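Putative uncharacterized protein (Wolbachia pipientis, PDB 3F4S) is a DsbA-like thiol-disulfide oxidoreductase of the thioredoxin fold that probably introduces disulfide bonds into secreted bacterial proteins. Local coordinates at residues L56-V61 against M75-R80. The protein carries 1 engineered substitution. Residues are numbered along the deposited sequence; the frame is centred on the assembly and turned at random.
Sequences LFHRNV and MLYIFR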
ATOM      1  N   LEU A  56      -4.177 -11.619   4.347  1.00 17.44           N
ATOM      2  CA  LEU A  56      -5.561 -12.087   4.322  1.00 18.54           C
ATOM      3  C   LEU A  56      -6.489 -10.968   3.865  1.00 19.00           C
ATOM      4  O   LEU A  56      -7.397 -11.193   3.067  1.00 19.85           O
ATOM      5  CB  LEU A  56      -6.006 -12.613   5.691  1.00 19.99           C
ATOM      6  CG  LEU A  56      -5.283 -13.865   6.195  1.00 23.17           C
ATOM      7  CD1 LEU A  56      -5.695 -14.160   7.626  1.00 25.06           C
ATOM      8  CD2 LEU A  56      -5.567 -15.057   5.295  1.00 27.47           C
ATOM      9  N   PHE A  57      -6.259  -9.763   4.375  1.00 19.02           N
ATOM     10  CA  PHE A  57      -7.039  -8.607   3.942  1.00 18.33           C
ATOM     11  C   PHE A  57      -6.923  -8.415   2.427  1.00 18.07           C
ATOM     12  O   PHE A  57      -7.919  -8.207   1.738  1.00 19.54           O
ATOM     13  CB  PHE A  57      -6.600  -7.338   4.671  1.00 17.56           C
ATOM     14  CG  PHE A  57      -7.198  -6.085   4.101  1.00 20.23           C
ATOM     15  CD1 PHE A  57      -8.508  -5.733   4.390  1.00 22.69           C
ATOM     16  CD2 PHE A  57      -6.459  -5.269   3.255  1.00 21.79           C
ATOM     17  CE1 PHE A  57      -9.068  -4.582   3.860  1.00 23.14           C
ATOM     18  CE2 PHE A  57      -7.012  -4.114   2.720  1.00 22.58           C
ATOM     19  CZ  PHE A  57      -8.321  -3.772   3.024  1.00 22.69           C
ATOM     20  N   HIS A  58      -5.704  -8.493   1.909  1.00 18.01           N
ATOM     21  CA  HIS A  58      -5.491  -8.326   0.474  1.00 17.21           C
ATOM     22  C   HIS A  58      -6.064  -9.441  -0.392  1.00 18.38           C
ATOM     23  O   HIS A  58      -6.418  -9.220  -1.548  1.00 19.85           O
ATOM     24  CB  HIS A  58      -4.018  -8.053   0.178  1.00 17.27           C
ATOM     25  CG  HIS A  58      -3.655  -6.635   0.445  1.00 17.91           C
ATOM     26  ND1 HIS A  58      -3.792  -5.649  -0.507  1.00 20.18           N
ATOM     27  CD2 HIS A  58      -3.289  -6.012   1.588  1.00 19.01           C
ATOM     28  CE1 HIS A  58      -3.470  -4.482   0.026  1.00 19.54           C
ATOM     29  NE2 HIS A  58      -3.162  -4.676   1.298  1.00 18.78           N
ATOM     30  N   ARG A  59      -6.170 -10.629   0.188  0.50 19.04           N
ATOM     31  CA  ARG A  59      -6.691 -11.791  -0.515  0.50 21.84           C
ATOM     32  C   ARG A  59      -8.216 -11.783  -0.547  0.50 22.25           C
ATOM     33  O   ARG A  59      -8.830 -12.103  -1.565  0.50 23.36           O
ATOM     34  CB  ARG A  59      -6.197 -13.070   0.171  0.50 23.24           C
ATOM     35  CG  ARG A  59      -6.352 -14.341  -0.644  0.50 27.44           C
ATOM     36  CD  ARG A  59      -5.811 -15.535   0.136  0.50 29.18           C
ATOM     37  NE  ARG A  59      -4.520 -15.238   0.751  0.50 29.28           N
ATOM     38  CZ  ARG A  59      -3.872 -16.046   1.585  0.50 26.71           C
ATOM     39  NH1 ARG A  59      -2.702 -15.677   2.087  0.50 22.90           N
ATOM     40  NH2 ARG A  59      -4.388 -17.219   1.925  0.50 26.75           N
ATOM     41  N   ASN A  60      -8.829 -11.403   0.570  1.00 22.55           N
ATOM     42  CA  ASN A  60     -10.267 -11.595   0.744  1.00 24.25           C
ATOM     43  C   ASN A  60     -11.155 -10.365   0.807  1.00 23.30           C
ATOM     44  O   ASN A  60     -12.371 -10.475   0.654  1.00 25.00           O
ATOM     45  CB  ASN A  60     -10.512 -12.462   1.966  1.00 26.30           C
ATOM     46  CG  ASN A  60      -9.886 -13.832   1.819  1.00 29.31           C
ATOM     47  OD1 ASN A  60      -9.936 -14.434   0.743  1.00 33.36           O
ATOM     48  ND2 ASN A  60      -9.281 -14.323   2.882  1.00 29.23           N
ATOM     49  N   VAL A  61     -10.558  -9.205   1.038  1.00 20.56           N
ATOM     50  CA  VAL A  61     -11.339  -7.989   1.172  1.00 18.86           C
ATOM     51  C   VAL A  61     -10.975  -6.963   0.114  1.00 20.25           C
ATOM     52  O   VAL A  61     -11.852  -6.384  -0.526  1.00 21.41           O
ATOM     53  CB  VAL A  61     -11.173  -7.349   2.566  1.00 19.34           C
ATOM     54  CG1 VAL A  61     -12.073  -6.125   2.688  1.00 20.61           C
ATOM     55  CG2 VAL A  61     -11.498  -8.361   3.661  1.00 21.76           C
ATOM     56  N   MET A  75     -12.500   6.353  -5.696  1.00 29.01           N
ATOM     57  CA  MET A  75     -11.449   6.429  -4.689  1.00 29.11           C
ATOM     58  C   MET A  75     -10.062   6.231  -5.282  1.00 29.73           C
ATOM     59  O   MET A  75      -9.843   5.321  -6.087  1.00 29.44           O
ATOM     60  CB  MET A  75     -11.699   5.378  -3.601  1.00 27.44           C
ATOM     61  CG  MET A  75     -10.725   5.425  -2.426  1.00 27.85           C
ATOM     62  SD  MET A  75     -11.209   4.291  -1.105  1.00 27.91           S
ATOM     63  CE  MET A  75     -10.568   2.742  -1.743  1.00 26.85           C
ATOM     64  N   LEU A  76      -9.137   7.098  -4.875  1.00 28.34           N
ATOM     65  CA  LEU A  76      -7.722   6.974  -5.207  1.00 28.39           C
ATOM     66  C   LEU A  76      -7.022   6.165  -4.117  1.00 26.63           C
ATOM     67  O   LEU A  76      -7.179   6.454  -2.932  1.00 27.29           O
ATOM     68  CB  LEU A  76      -7.086   8.362  -5.308  1.00 28.42           C
ATOM     69  CG  LEU A  76      -5.564   8.438  -5.466  1.00 28.71           C
ATOM     70  CD1 LEU A  76      -5.126   7.737  -6.738  1.00 27.88           C
ATOM     71  CD2 LEU A  76      -5.078   9.892  -5.452  1.00 29.66           C
ATOM     72  N   TYR A  77      -6.248   5.160  -4.517  1.00 22.89           N
ATOM     73  CA  TYR A  77      -5.576   4.276  -3.563  1.00 22.79           C
ATOM     74  C   TYR A  77      -4.064   4.449  -3.612  1.00 24.16           C
ATOM     75  O   TYR A  77      -3.447   4.329  -4.677  1.00 25.21           O
ATOM     76  CB  TYR A  77      -5.958   2.823  -3.851  1.00 23.25           C
ATOM     77  CG  TYR A  77      -5.204   1.775  -3.069  1.00 21.75           C
ATOM     78  CD1 TYR A  77      -5.467   1.559  -1.722  1.00 22.66           C
ATOM     79  CD2 TYR A  77      -4.253   0.966  -3.691  1.00 21.31           C
ATOM     80  CE1 TYR A  77      -4.790   0.579  -1.007  1.00 20.43           C
ATOM     81  CE2 TYR A  77      -3.566  -0.009  -2.986  1.00 20.01           C
ATOM     82  CZ  TYR A  77      -3.839  -0.204  -1.645  1.00 21.20           C
ATOM     83  OH  TYR A  77      -3.168  -1.185  -0.944  1.00 20.93           O
ATOM     84  N   ILE A  78      -3.475   4.728  -2.452  1.00 22.92           N
ATOM     85  CA  ILE A  78      -2.035   4.895  -2.333  1.00 23.35           C
ATOM     86  C   ILE A  78      -1.480   3.931  -1.296  1.00 22.22           C
ATOM     87  O   ILE A  78      -1.734   4.081  -0.097  1.00 24.76           O
ATOM     88  CB  ILE A  78      -1.666   6.330  -1.920  1.00 24.59           C
ATOM     89  CG1 ILE A  78      -2.203   7.333  -2.944  1.00 27.36           C
ATOM     90  CG2 ILE A  78      -0.155   6.459  -1.744  1.00 24.88           C
ATOM     91  CD1 ILE A  78      -1.846   8.783  -2.651  1.00 29.38           C
ATOM     92  N   PHE A  79      -0.724   2.942  -1.765  1.00 19.70           N
ATOM     93  CA  PHE A  79      -0.092   1.960  -0.897  1.00 18.73           C
ATOM     94  C   PHE A  79       1.310   2.443  -0.568  1.00 20.23           C
ATOM     95  O   PHE A  79       2.070   2.812  -1.470  1.00 21.78           O
ATOM     96  CB  PHE A  79      -0.007   0.603  -1.599  1.00 19.24           C
ATOM     97  CG  PHE A  79       0.591  -0.485  -0.746  1.00 19.14           C
ATOM     98  CD1 PHE A  79      -0.109  -0.993   0.335  1.00 20.53           C
ATOM     99  CD2 PHE A  79       1.848  -0.995  -1.022  1.00 20.93           C
ATOM    100  CE1 PHE A  79       0.429  -1.990   1.127  1.00 21.53           C
ATOM    101  CE2 PHE A  79       2.398  -1.998  -0.233  1.00 21.52           C
ATOM    102  CZ  PHE A  79       1.683  -2.497   0.847  1.00 20.97           C
ATOM    103  N   ARG A  80       1.648   2.439   0.719  1.00 20.23           N
ATOM    104  CA  ARG A  80       2.987   2.807   1.171  1.00 19.64           C
ATOM    105  C   ARG A  80       3.598   1.656   1.956  1.00 17.72           C
ATOM    106  O   ARG A  80       2.931   1.031   2.788  1.00 20.21           O
ATOM    107  CB  ARG A  80       2.953   4.089   2.009  1.00 19.97           C
ATOM    108  CG  ARG A  80       2.610   5.333   1.186  1.00 20.96           C
ATOM    109  CD  ARG A  80       2.494   6.592   2.035  1.00 21.97           C
ATOM    110  NE  ARG A  80       2.043   7.723   1.229  1.00 23.41           N
ATOM    111  CZ  ARG A  80       1.549   8.848   1.735  1.00 24.96           C
ATOM    112  NH1 ARG A  80       1.447   8.991   3.052  1.00 26.40           N
ATOM    113  NH2 ARG A  80       1.164   9.830   0.927  1.00 26.22           N
TER
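His58 reaches from helix 52-60 to Tyr77 and Phe79 on strand 75-81, joining the helix that opens with the Cys51-Cys54 disulfide to the central sheet of the thioredoxin fold. The backbones stay well apart, with His58 CA and Phe79 CA 11.7 Å from each other, and side chains alone bridge the gap.

The polar part is indirect. Tyr77 OH lies at the edge of the imidazole, near its plane, 3.4 Å from His58 CE1; it makes no hydrogen bond to the ring. Both groups turn instead to Glu45 on strand 41-47: His58 NE2 bonds to OE2 and Tyr77 OH to OE1. One carboxylate thus satisfies two buried polar atoms and helps hold the imidazole in its rotation about chi2.

The rest is aromatic packing. Tyr77 CG stands anti to the backbone N (chi1 172°), which carries the phenol out from the strand towards the helix. Phe112 stacks on the imidazole, and Phe62 meets both His58 and Tyr77. Within the helix, Phe57 CE2 lies 4.1 Å above one face of the His58 imidazole, displaced toward its rim. Phe79 comes in obliquely, its CE1 4.5 Å from His58 NE2.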